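Local atomic coordinates of regulatory protein cox (Enterobacteria phage P2, PDB entry 4LHF), a protein that binds DNA and represses the phage Pc promoter, which controls the genes for the immunity repressor and the integrase. Residues Q15-L20 against P60-G65. Numbering follows the deposited sequence.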
loop_
_atom_site.group_PDB
_atom_site.type_symbol
_atom_site.label_atom_id
_atom_site.label_comp_id
_atom_site.label_asym_id
_atom_site.label_seq_id
_atom_site.Cartn_x
_atom_site.Cartn_y
_atom_site.Cartn_z
ATOM N N GLN A 15 8.661 4.889 -5.144
ATOM C CA GLN A 15 8.468 6.086 -5.957
ATOM C C GLN A 15 7.362 5.873 -6.988
ATOM O O GLN A 15 6.533 6.755 -7.218
ATOM C CB GLN A 15 9.766 6.476 -6.663
ATOM C CG GLN A 15 10.948 6.676 -5.733
ATOM C CD GLN A 15 11.790 5.424 -5.585
ATOM O OE1 GLN A 15 11.266 4.313 -5.505
ATOM N NE2 GLN A 15 13.106 5.598 -5.558
ATOM N N GLU A 16 7.361 4.699 -7.612
ATOM C CA GLU A 16 6.318 4.332 -8.564
ATOM C C GLU A 16 4.973 4.221 -7.854
ATOM O O GLU A 16 3.943 4.665 -8.372
ATOM C CB GLU A 16 6.662 3.010 -9.251
ATOM C CG GLU A 16 5.593 2.504 -10.211
ATOM C CD GLU A 16 5.522 3.302 -11.503
ATOM O OE1 GLU A 16 6.408 4.150 -11.744
ATOM O OE2 GLU A 16 4.570 3.077 -12.282
ATOM N N PHE A 17 4.994 3.625 -6.666
ATOM C CA PHE A 17 3.805 3.522 -5.832
ATOM C C PHE A 17 3.299 4.916 -5.477
ATOM O O PHE A 17 2.093 5.150 -5.394
ATOM C CB PHE A 17 4.112 2.731 -4.558
ATOM C CG PHE A 17 2.911 2.487 -3.693
ATOM C CD1 PHE A 17 2.056 1.431 -3.957
ATOM C CD2 PHE A 17 2.640 3.307 -2.609
ATOM C CE1 PHE A 17 0.950 1.201 -3.162
ATOM C CE2 PHE A 17 1.536 3.082 -1.811
ATOM C CZ PHE A 17 0.690 2.028 -2.088
ATOM N N ALA A 18 4.236 5.836 -5.274
ATOM C CA ALA A 18 3.903 7.228 -5.014
ATOM C C ALA A 18 3.212 7.838 -6.225
ATOM O O ALA A 18 2.236 8.574 -6.085
ATOM C CB ALA A 18 5.153 8.016 -4.670
ATOM N N LYS A 19 3.728 7.532 -7.414
ATOM C CA LYS A 19 3.123 8.017 -8.649
ATOM C C LYS A 19 1.707 7.478 -8.815
ATOM O O LYS A 19 0.833 8.161 -9.349
ATOM C CB LYS A 19 3.956 7.620 -9.869
ATOM C CG LYS A 19 5.380 8.139 -9.873
ATOM C CD LYS A 19 5.970 8.076 -11.272
ATOM C CE LYS A 19 7.485 8.186 -11.250
ATOM N NZ LYS A 19 8.135 6.895 -10.881
ATOM N N LEU A 20 1.484 6.249 -8.355
ATOM C CA LEU A 20 0.183 5.606 -8.514
ATOM C C LEU A 20 -0.908 6.220 -7.634
ATOM O O LEU A 20 -2.053 6.356 -8.064
ATOM C CB LEU A 20 0.286 4.099 -8.256
ATOM C CG LEU A 20 1.050 3.273 -9.292
ATOM C CD1 LEU A 20 0.982 1.796 -8.948
ATOM C CD2 LEU A 20 0.494 3.525 -10.680
ATOM N N PRO A 60 0.706 -7.662 -3.090
ATOM C CA PRO A 60 -0.297 -8.608 -2.582
ATOM C C PRO A 60 -0.723 -8.318 -1.146
ATOM O O PRO A 60 -1.916 -8.350 -0.841
ATOM C CB PRO A 60 0.434 -9.950 -2.646
ATOM C CG PRO A 60 1.385 -9.791 -3.767
ATOM C CD PRO A 60 1.845 -8.365 -3.711
ATOM N N ALA A 61 0.244 -8.032 -0.280
ATOM C CA ALA A 61 -0.045 -7.701 1.109
ATOM C C ALA A 61 -0.896 -6.440 1.194
ATOM O O ALA A 61 -1.838 -6.361 1.985
ATOM C CB ALA A 61 1.245 -7.520 1.887
ATOM N N TRP A 62 -0.557 -5.461 0.362
ATOM C CA TRP A 62 -1.260 -4.184 0.319
ATOM C C TRP A 62 -2.727 -4.365 -0.055
ATOM O O TRP A 62 -3.621 -3.929 0.672
ATOM C CB TRP A 62 -0.553 -3.244 -0.665
ATOM C CG TRP A 62 -1.301 -1.993 -1.019
ATOM C CD1 TRP A 62 -1.803 -1.661 -2.244
ATOM C CD2 TRP A 62 -1.614 -0.900 -0.146
ATOM N NE1 TRP A 62 -2.413 -0.432 -2.188
ATOM C CE2 TRP A 62 -2.312 0.055 -0.915
ATOM C CE3 TRP A 62 -1.378 -0.639 1.205
ATOM C CZ2 TRP A 62 -2.778 1.251 -0.370
ATOM C CZ3 TRP A 62 -1.840 0.548 1.742
ATOM C CH2 TRP A 62 -2.532 1.479 0.954
ATOM N N ASN A 63 -2.972 -5.033 -1.177
ATOM C CA ASN A 63 -4.332 -5.218 -1.673
ATOM C C ASN A 63 -5.178 -6.172 -0.833
ATOM O O ASN A 63 -6.371 -5.932 -0.629
ATOM C CB ASN A 63 -4.315 -5.649 -3.138
ATOM C CG ASN A 63 -3.827 -4.546 -4.059
ATOM O OD1 ASN A 63 -4.268 -3.400 -3.961
ATOM N ND2 ASN A 63 -2.898 -4.882 -4.947
ATOM N N ASN A 64 -4.564 -7.245 -0.342
ATOM C CA ASN A 64 -5.252 -8.140 0.580
ATOM C C ASN A 64 -5.597 -7.422 1.880
ATOM O O ASN A 64 -6.636 -7.681 2.488
ATOM C CB ASN A 64 -4.417 -9.388 0.864
ATOM C CG ASN A 64 -4.231 -10.254 -0.366
ATOM O OD1 ASN A 64 -5.015 -10.180 -1.311
ATOM N ND2 ASN A 64 -3.189 -11.078 -0.360
ATOM N N GLY A 65 -4.722 -6.509 2.292
ATOM C CA GLY A 65 -4.960 -5.692 3.468
ATOM C C GLY A 65 -6.132 -4.747 3.272
ATOM O O GLY A 65 -7.009 -4.641 4.132
#
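Phe17 and Trp62 reach out from two separate helices and meet as a T-shaped aromatic pair, the edge of the phenyl ring directed at one face of the indole. The backbones stay well apart, with 11.1 Å between Phe17 CA and Trp62 CA, a gap the rings bridge. On Phe17, the bond to CB already heads for the opposite helix. From there CG is set anti to the backbone N (chi1 -175°), which carries the ring straight onward and presents its far rim, CE1 and CZ, to the tryptophan. CE1 lies 3.9 Å from Trp62 NE1, above the pyrrole part of the indole, with Trp62 CD1 only slightly farther away. CZ comes 3.8 Å from Trp62 CE2, at the fusion of the two indole rings, and 3.9 Å from Trp62 CZ2 on the benzene side. The CE1-CZ edge thus lies over the NE1-CE2 side of the indole, offset toward its rim, with Phe17 CZ 3.7 Å above the Trp62 plane. The planes stand almost perpendicular, at 86°, and 5.2 Å separates the centroid of the Phe17 ring from that of the Trp62 five-membered ring. Trp62 likewise has CG anti to N (chi1 169°), extending the indole to receive the edge. The contact is apolar and small, 88 Å² in all, yet Phe17 is buried. Phe17 also touches Ile12 of strand 11-13, while Trp62 packs on Leu37 and Pro38 in the loop before strand 39-42. Helices 14-21 and 25-34, joined by a short turn and packed through Ala18 on Val28, are consistent with the helix-turn-helix unit of this DNA-binding protein; the aromatic pair joins the first of them to the start of helix 59-72, just after strand 54-58 of the three-stranded antiparallel sheet.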